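Local coordinates for ethylbenzene dehydrogenase alpha-subunit (Aromatoleum aromaticum, PDB 2IVF), which belongs to the molybdopterin oxidoreductase family and carries MGD, MD1, a molybdenum atom and an iron/sulfur cluster, at residues F251-N256 with S442-S447; V279-D284 with V296-G301. One frame throughout, in Å; residues are numbered along the deposited sequence.

Contact 1: residues F251-N256 with S442-S447. With MGD (2-amino-5,6-dimercapto-7-methyl-3,7,8a,9-tetrahydro-8-oxa-1,3,9,10-tetraaza-anthracen-4-one guanosine dinucleotide), chain M.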
loop_
_atom_site.group_PDB
_atom_site.type_symbol
_atom_site.label_atom_id
_atom_site.label_comp_id
_atom_site.label_asym_id
_atom_site.label_seq_id
_atom_site.Cartn_x
_atom_site.Cartn_y
_atom_site.Cartn_z
ATOM N N PHE A 251 -8.316 17.291 10.638
ATOM C CA PHE A 251 -6.991 17.612 10.103
ATOM C C PHE A 251 -6.123 16.375 9.925
ATOM O O PHE A 251 -5.719 15.744 10.915
ATOM C CB PHE A 251 -6.235 18.569 11.054
ATOM C CG PHE A 251 -6.768 19.941 11.079
ATOM C CD1 PHE A 251 -6.428 20.858 10.091
ATOM C CD2 PHE A 251 -7.579 20.353 12.114
ATOM C CE1 PHE A 251 -6.932 22.142 10.110
ATOM C CE2 PHE A 251 -8.054 21.641 12.156
ATOM C CZ PHE A 251 -7.760 22.534 11.140
ATOM N N MET A 252 -5.823 16.030 8.667
ATOM C CA MET A 252 -4.862 14.979 8.341
ATOM C C MET A 252 -3.556 15.679 8.095
ATOM O O MET A 252 -3.474 16.467 7.155
ATOM C CB MET A 252 -5.296 14.239 7.077
ATOM C CG MET A 252 -6.582 13.470 7.281
ATOM S SD MET A 252 -6.197 11.990 8.247
ATOM C CE MET A 252 -7.688 11.762 9.169
ATOM N N THR A 253 -2.537 15.415 8.922
ATOM C CA THR A 253 -1.305 16.184 8.835
ATOM C C THR A 253 -0.128 15.250 9.027
ATOM O O THR A 253 -0.242 14.257 9.743
ATOM C CB THR A 253 -1.276 17.305 9.874
ATOM O OG1 THR A 253 -0.069 18.031 9.687
ATOM C CG2 THR A 253 -1.393 16.806 11.324
ATOM N N CYS A 254 0.980 15.528 8.351
ATOM C CA CYS A 254 2.145 14.656 8.439
ATOM C C CYS A 254 1.730 13.208 8.251
ATOM O O CYS A 254 2.289 12.349 8.871
ATOM C CB CYS A 254 2.861 14.842 9.774
ATOM S SG CYS A 254 3.727 16.380 9.772
ATOM N N SER A 255 0.758 12.948 7.374
ATOM C CA SER A 255 0.184 11.617 7.266
ATOM C C SER A 255 -0.403 11.467 5.848
ATOM O O SER A 255 -0.525 12.457 5.125
ATOM C CB SER A 255 -0.869 11.421 8.363
ATOM O OG SER A 255 -2.036 12.187 8.091
ATOM N N ASN A 256 -0.720 10.238 5.451
ATOM C CA ASN A 256 -1.142 9.957 4.083
ATOM C C ASN A 256 -1.993 8.687 4.076
ATOM O O ASN A 256 -1.596 7.647 3.540
ATOM C CB ASN A 256 0.077 9.806 3.194
ATOM C CG ASN A 256 -0.278 9.592 1.758
ATOM O OD1 ASN A 256 -1.353 9.951 1.311
ATOM N ND2 ASN A 256 0.617 8.965 1.041
ATOM N N SER A 442 -7.697 15.382 14.732
ATOM C CA SER A 442 -6.576 15.329 13.848
ATOM C C SER A 442 -6.044 13.906 13.730
ATOM O O SER A 442 -6.229 13.038 14.619
ATOM C CB SER A 442 -5.450 16.260 14.379
ATOM O OG SER A 442 -5.911 17.575 14.570
ATOM N N TYR A 443 -5.369 13.656 12.629
ATOM C CA TYR A 443 -4.418 12.538 12.599
ATOM C C TYR A 443 -3.086 13.089 12.199
ATOM O O TYR A 443 -2.868 13.435 11.047
ATOM C CB TYR A 443 -4.824 11.426 11.631
ATOM C CG TYR A 443 -4.011 10.153 11.855
ATOM C CD1 TYR A 443 -2.783 9.942 11.189
ATOM C CD2 TYR A 443 -4.420 9.221 12.782
ATOM C CE1 TYR A 443 -2.050 8.799 11.433
ATOM C CE2 TYR A 443 -3.707 8.068 12.995
ATOM C CZ TYR A 443 -2.524 7.867 12.324
ATOM O OH TYR A 443 -1.747 6.748 12.608
ATOM N N ILE A 444 -2.212 13.166 13.192
ATOM C CA ILE A 444 -0.826 13.432 13.004
ATOM C C ILE A 444 -0.123 12.116 12.740
ATOM O O ILE A 444 -0.078 11.237 13.605
ATOM C CB ILE A 444 -0.180 14.005 14.290
ATOM C CG1 ILE A 444 -0.986 15.197 14.816
ATOM C CG2 ILE A 444 1.262 14.447 13.980
ATOM C CD1 ILE A 444 -0.462 15.744 16.133
ATOM N N GLY A 445 0.457 12.005 11.554
ATOM C CA GLY A 445 1.175 10.829 11.165
ATOM C C GLY A 445 2.611 10.893 11.578
ATOM O O GLY A 445 3.090 11.847 12.188
ATOM N N PHE A 446 3.323 9.886 11.170
ATOM C CA PHE A 446 4.660 9.693 11.698
ATOM C C PHE A 446 5.733 10.383 10.888
ATOM O O PHE A 446 6.927 10.316 11.241
ATOM C CB PHE A 446 4.918 8.211 11.934
ATOM C CG PHE A 446 4.144 7.639 13.091
ATOM C CD1 PHE A 446 4.424 8.026 14.404
ATOM C CD2 PHE A 446 3.137 6.719 12.877
ATOM C CE1 PHE A 446 3.705 7.491 15.494
ATOM C CE2 PHE A 446 2.418 6.174 13.975
ATOM C CZ PHE A 446 2.713 6.575 15.272
ATOM N N SER A 447 5.322 11.158 9.878
ATOM C CA SER A 447 6.242 12.135 9.314
ATOM C C SER A 447 6.550 13.239 10.305
ATOM O O SER A 447 7.542 13.940 10.142
ATOM C CB SER A 447 5.679 12.746 8.036
ATOM O OG SER A 447 5.931 11.896 6.921
HETATM P PB MGD M . 3.750 9.037 6.385
HETATM O O1B MGD M . 3.520 7.969 5.374
HETATM O O2B MGD M . 5.174 9.318 6.702
HETATM O O3B MGD M . 3.013 8.848 7.766
HETATM O O3A MGD M . 2.020 6.504 7.857
HETATM P PA MGD M . 1.667 8.029 8.164
HETATM O O1A MGD M . 0.516 8.348 7.313
HETATM O O2A MGD M . 1.542 8.234 9.595
HETATM O "O5'" MGD M . 3.078 10.410 5.885
HETATM C "C5'" MGD M . 3.394 10.907 4.576
HETATM C "C4'" MGD M . 2.914 12.349 4.434
HETATM O "O4'" MGD M . 3.690 13.202 5.264
HETATM C "C3'" MGD M . 3.345 12.721 3.035
HETATM O "O3'" MGD M . 2.242 12.455 2.176
HETATM C "C2'" MGD M . 3.640 14.221 3.158
HETATM O "O2'" MGD M . 2.679 14.971 2.393
HETATM C "C1'" MGD M . 3.503 14.494 4.666
HETATM N N9 MGD M . 4.593 15.402 5.095
HETATM C C8 MGD M . 5.917 15.252 4.935
HETATM N N7 MGD M . 6.580 16.266 5.503
HETATM C C5 MGD M . 5.635 17.071 6.052
HETATM C C6 MGD M . 5.629 18.274 6.744
HETATM O O6 MGD M . 6.635 18.939 7.021
HETATM N N1 MGD M . 4.390 18.777 7.151
HETATM C C2 MGD M . 3.153 18.170 6.885
HETATM N N2 MGD M . 1.983 18.757 7.315
HETATM N N3 MGD M . 3.185 16.998 6.236
HETATM C C4 MGD M . 4.376 16.478 5.810
HETATM C C10 MGD M . 3.081 5.872 8.476
HETATM C C11 MGD M . 2.604 4.537 8.993
HETATM O O11 MGD M . 2.112 3.829 7.931
HETATM C C12 MGD M . 3.656 3.739 9.778
HETATM S S12 MGD M . 4.858 4.530 10.789
HETATM C C13 MGD M . 3.660 2.369 9.700
HETATM S S13 MGD M . 4.827 1.472 10.607
HETATM C C14 MGD M . 2.687 1.655 8.826
HETATM N N15 MGD M . 3.417 1.310 7.572
HETATM C C16 MGD M . 2.743 1.186 6.342
HETATM C C17 MGD M . 3.350 0.731 5.200
HETATM O O17 MGD M . 4.564 0.417 5.184
HETATM N N18 MGD M . 2.574 0.655 4.025
HETATM C C19 MGD M . 1.256 0.991 3.986
HETATM N N19 MGD M . 0.610 0.885 2.808
HETATM N N20 MGD M . 0.709 1.466 5.115
HETATM C C21 MGD M . 1.400 1.536 6.264
HETATM N N22 MGD M . 0.798 2.021 7.421
HETATM C C23 MGD M . 1.537 2.642 8.481
#
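F251, M252 and T253 pair in parallel register with S442, Y443 and I444; the axes of strand segments 251-253 and 442-444 approach to 4.7 Å and are 6° apart in direction. Three backbone bonds join the strand ends: Y443 N to F251 O (2.7 Å), T253 N to Y443 O and G445 N to T253 O. On one face the bent chain of M252 brings SD within 3.7 Å of Y443 CB. On the other, T253 CG2 rests against I444 CG1, because OG1 takes the place anti to the backbone N (chi1 -178°) and turns toward N2 of the MGD guanine.

Beyond the last bridge both chains leave the strand and cradle MGD, an example of the common tendency of parallel alpha/beta sheets to bind nucleotides at the C-terminal ends of their strands. G445 CA lies 3.0 Å from C254 O, a weak bond runs from S447 N to C254 O, and S255 CB meets the edge of the Y443 ring in its plane. S255 OG has Y443 O and T253 O within weak hydrogen-bonding range for its single proton. N256 N and F446 N each donate to one oxygen of the PA phosphate, O1A and O2A, so both loops grip it. S447 OG has O2B of the second phosphate (2.7 Å) and the ribose O4' within reach of its one proton, and R967 NE hydrogen-bonds the same hydroxyl. C254 SG sits over the guanine face, 3.4 Å from C2.

Further out, W257 meets the Y443 ring edge-to-face, and Y225 and W481 pack on F446, whose side chain lies about 5 Å from the molybdenum atom. Strand 277-281 flanks strand 249-253 on the side away from 440-444, while helix 454-467 covers C254, S442 and I444.

Contact 2: residues V279-D284 with V296-G301. With MGD (2-amino-5,6-dimercapto-7-methyl-3,7,8a,9-tetrahydro-8-oxa-1,3,9,10-tetraaza-anthracen-4-one guanosine dinucleotide), chain M.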
loop_
_atom_site.group_PDB
_atom_site.type_symbol
_atom_site.label_atom_id
_atom_site.label_comp_id
_atom_site.label_asym_id
_atom_site.label_seq_id
_atom_site.Cartn_x
_atom_site.Cartn_y
_atom_site.Cartn_z
ATOM N N VAL A 279 -9.443 18.574 6.065
ATOM C CA VAL A 279 -8.285 19.349 5.757
ATOM C C VAL A 279 -7.043 18.450 5.732
ATOM O O VAL A 279 -6.800 17.688 6.673
ATOM C CB VAL A 279 -8.048 20.440 6.761
ATOM C CG1 VAL A 279 -6.827 21.272 6.314
ATOM C CG2 VAL A 279 -9.380 21.257 6.952
ATOM N N VAL A 280 -6.266 18.545 4.658
ATOM C CA VAL A 280 -4.985 17.828 4.569
ATOM C C VAL A 280 -3.928 18.875 4.639
ATOM O O VAL A 280 -3.904 19.772 3.796
ATOM C CB VAL A 280 -4.851 16.968 3.274
ATOM C CG1 VAL A 280 -3.441 16.459 3.071
ATOM C CG2 VAL A 280 -5.856 15.772 3.292
ATOM N N ILE A 281 -3.105 18.800 5.688
ATOM C CA ILE A 281 -1.949 19.674 5.833
ATOM C C ILE A 281 -0.751 18.849 5.352
ATOM O O ILE A 281 -0.351 17.858 5.988
ATOM C CB ILE A 281 -1.723 20.141 7.283
ATOM C CG1 ILE A 281 -2.977 20.765 7.855
ATOM C CG2 ILE A 281 -0.532 21.128 7.326
ATOM C CD1 ILE A 281 -2.860 21.111 9.342
ATOM N N ALA A 282 -0.216 19.236 4.195
ATOM C CA ALA A 282 0.860 18.514 3.552
ATOM C C ALA A 282 1.587 19.503 2.648
ATOM O O ALA A 282 0.943 20.367 2.025
ATOM C CB ALA A 282 0.330 17.335 2.714
ATOM N N PRO A 283 2.879 19.312 2.477
ATOM C CA PRO A 283 3.580 20.188 1.544
ATOM C C PRO A 283 3.123 19.944 0.117
ATOM O O PRO A 283 2.893 20.910 -0.618
ATOM C CB PRO A 283 5.054 19.865 1.760
ATOM C CG PRO A 283 5.097 18.712 2.627
ATOM C CD PRO A 283 3.764 18.383 3.171
ATOM N N ASP A 284 2.933 18.681 -0.230
ATOM C CA ASP A 284 2.412 18.274 -1.524
ATOM C C ASP A 284 0.914 18.091 -1.439
ATOM O O ASP A 284 0.347 17.802 -0.376
ATOM C CB ASP A 284 3.082 16.999 -2.038
ATOM C CG ASP A 284 3.040 15.835 -1.026
ATOM O OD1 ASP A 284 3.499 16.026 0.098
ATOM O OD2 ASP A 284 2.604 14.742 -1.400
ATOM N N VAL A 296 -3.802 22.423 2.892
ATOM C CA VAL A 296 -3.002 23.461 3.505
ATOM C C VAL A 296 -1.554 23.167 3.093
ATOM O O VAL A 296 -0.957 22.218 3.588
ATOM C CB VAL A 296 -3.194 23.475 5.044
ATOM C CG1 VAL A 296 -2.199 24.440 5.715
ATOM C CG2 VAL A 296 -4.688 23.786 5.457
ATOM N N PRO A 297 -1.008 23.952 2.128
ATOM C CA PRO A 297 0.233 23.620 1.463
ATOM C C PRO A 297 1.432 24.136 2.220
ATOM O O PRO A 297 2.205 25.002 1.762
ATOM C CB PRO A 297 0.072 24.273 0.097
ATOM C CG PRO A 297 -0.731 25.467 0.367
ATOM C CD PRO A 297 -1.630 25.158 1.536
ATOM N N VAL A 298 1.614 23.601 3.395
ATOM C CA VAL A 298 2.798 24.054 4.196
ATOM C C VAL A 298 4.127 23.837 3.513
ATOM O O VAL A 298 4.342 22.822 2.866
ATOM C CB VAL A 298 2.820 23.377 5.575
ATOM C CG1 VAL A 298 1.631 23.927 6.448
ATOM C CG2 VAL A 298 2.819 21.837 5.455
ATOM N N ARG A 299 5.053 24.782 3.678
ATOM C CA ARG A 299 6.434 24.498 3.356
ATOM C C ARG A 299 6.883 23.320 4.234
ATOM O O ARG A 299 6.517 23.264 5.401
ATOM C CB ARG A 299 7.313 25.704 3.613
ATOM C CG ARG A 299 7.086 26.804 2.617
ATOM C CD ARG A 299 8.006 28.013 2.869
ATOM N NE ARG A 299 7.346 29.141 2.224
ATOM C CZ ARG A 299 7.455 30.417 2.568
ATOM N NH1 ARG A 299 8.298 30.788 3.539
ATOM N NH2 ARG A 299 6.731 31.332 1.898
ATOM N N VAL A 300 7.672 22.405 3.671
ATOM C CA VAL A 300 8.173 21.248 4.438
ATOM C C VAL A 300 8.722 21.754 5.764
ATOM O O VAL A 300 9.523 22.644 5.764
ATOM C CB VAL A 300 9.273 20.503 3.690
ATOM C CG1 VAL A 300 9.788 19.391 4.545
ATOM C CG2 VAL A 300 8.741 19.994 2.321
ATOM N N GLY A 301 8.244 21.196 6.886
ATOM C CA GLY A 301 8.745 21.516 8.201
ATOM C C GLY A 301 8.252 22.790 8.866
ATOM O O GLY A 301 8.698 23.115 9.960
HETATM P PB MGD M . 3.750 9.037 6.385
HETATM O O1B MGD M . 3.520 7.969 5.374
HETATM O O2B MGD M . 5.174 9.318 6.702
HETATM O O3B MGD M . 3.013 8.848 7.766
HETATM O O3A MGD M . 2.020 6.504 7.857
HETATM P PA MGD M . 1.667 8.029 8.164
HETATM O O1A MGD M . 0.516 8.348 7.313
HETATM O O2A MGD M . 1.542 8.234 9.595
HETATM O "O5'" MGD M . 3.078 10.410 5.885
HETATM C "C5'" MGD M . 3.394 10.907 4.576
HETATM C "C4'" MGD M . 2.914 12.349 4.434
HETATM O "O4'" MGD M . 3.690 13.202 5.264
HETATM C "C3'" MGD M . 3.345 12.721 3.035
HETATM O "O3'" MGD M . 2.242 12.455 2.176
HETATM C "C2'" MGD M . 3.640 14.221 3.158
HETATM O "O2'" MGD M . 2.679 14.971 2.393
HETATM C "C1'" MGD M . 3.503 14.494 4.666
HETATM N N9 MGD M . 4.593 15.402 5.095
HETATM C C8 MGD M . 5.917 15.252 4.935
HETATM N N7 MGD M . 6.580 16.266 5.503
HETATM C C5 MGD M . 5.635 17.071 6.052
HETATM C C6 MGD M . 5.629 18.274 6.744
HETATM O O6 MGD M . 6.635 18.939 7.021
HETATM N N1 MGD M . 4.390 18.777 7.151
HETATM C C2 MGD M . 3.153 18.170 6.885
HETATM N N2 MGD M . 1.983 18.757 7.315
HETATM N N3 MGD M . 3.185 16.998 6.236
HETATM C C4 MGD M . 4.376 16.478 5.810
HETATM C C10 MGD M . 3.081 5.872 8.476
HETATM C C11 MGD M . 2.604 4.537 8.993
HETATM O O11 MGD M . 2.112 3.829 7.931
HETATM C C12 MGD M . 3.656 3.739 9.778
HETATM S S12 MGD M . 4.858 4.530 10.789
HETATM C C13 MGD M . 3.660 2.369 9.700
HETATM S S13 MGD M . 4.827 1.472 10.607
HETATM C C14 MGD M . 2.687 1.655 8.826
HETATM N N15 MGD M . 3.417 1.310 7.572
HETATM C C16 MGD M . 2.743 1.186 6.342
HETATM C C17 MGD M . 3.350 0.731 5.200
HETATM O O17 MGD M . 4.564 0.417 5.184
HETATM N N18 MGD M . 2.574 0.655 4.025
HETATM C C19 MGD M . 1.256 0.991 3.986
HETATM N N19 MGD M . 0.610 0.885 2.808
HETATM N N20 MGD M . 0.709 1.466 5.115
HETATM C C21 MGD M . 1.400 1.536 6.264
HETATM N N22 MGD M . 0.798 2.021 7.421
HETATM C C23 MGD M . 1.537 2.642 8.481
#
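V280 and A282 reach V296 from alternate positions of the backbone: V296 N donates to V280 O at 2.8 Å and a nearly straight 172°, and A282 N returns a bond to V296 O. I281, between them, forms the parallel bridge with V296. Two CA-H...O contacts continue the pairing past the strand end, from P297 CA to A282 O and from P283 CA to V298 O. An inverse gamma turn centred on P297, with only a weak bond from V298 N to V296 O, bends the second chain.

Apolar contacts fill the same seam. The side chains of I281 and V296 run alongside each other in the same direction, CG1 against CB, whereas V279 CG1 presses on V296 CG2 at 3.4 Å, tighter than usual. With CG1 of I281 beside the backbone N (chi1 -53°), the CG2 branch is left anti to that N and meets V298 CG1 at 3.6 Å; farther along P283 CB touches V300 CG2. Helices 303-316 and 425-437 close over this side.

The segments lie at the edge of a four-stranded parallel sheet, consistent with a Rossmann-like nucleotide-binding fold, and its loops read the guanosine of MGD by polar contacts. I281 O accepts from the base amine N2 (2.8 Å), and G301 N donates to O6 at the other end of the base. D284 OD1 takes the ribose O2' at 2.7 Å and a second bond from Q915. The base is also packed by carbon, P283 CD lying over one face of the purine, 3.3 Å from C4.

Both contacts are buried and belong to one parallel sheet, in which strands 249-253 and 277-281 are neighbours: M252 probably hydrogen-bonds through its N and O to V279 and I281. Contact 1 lies nearer the middle of the chain, its centre about 13 Å from the chain centre against about 21 Å for contact 2, where P297 packs on F281 of the beta-subunit. Their chemistry differs along the guanosine diphosphate part of MGD. The loops of contact 1 meet mainly the phosphates, through backbone N-H groups and a hydroxyl, while the hydrogen bonds of contact 2 go to the guanine and the ribose O2'. The guanine belongs to both, with C254 over one face and P283 against the opposite one.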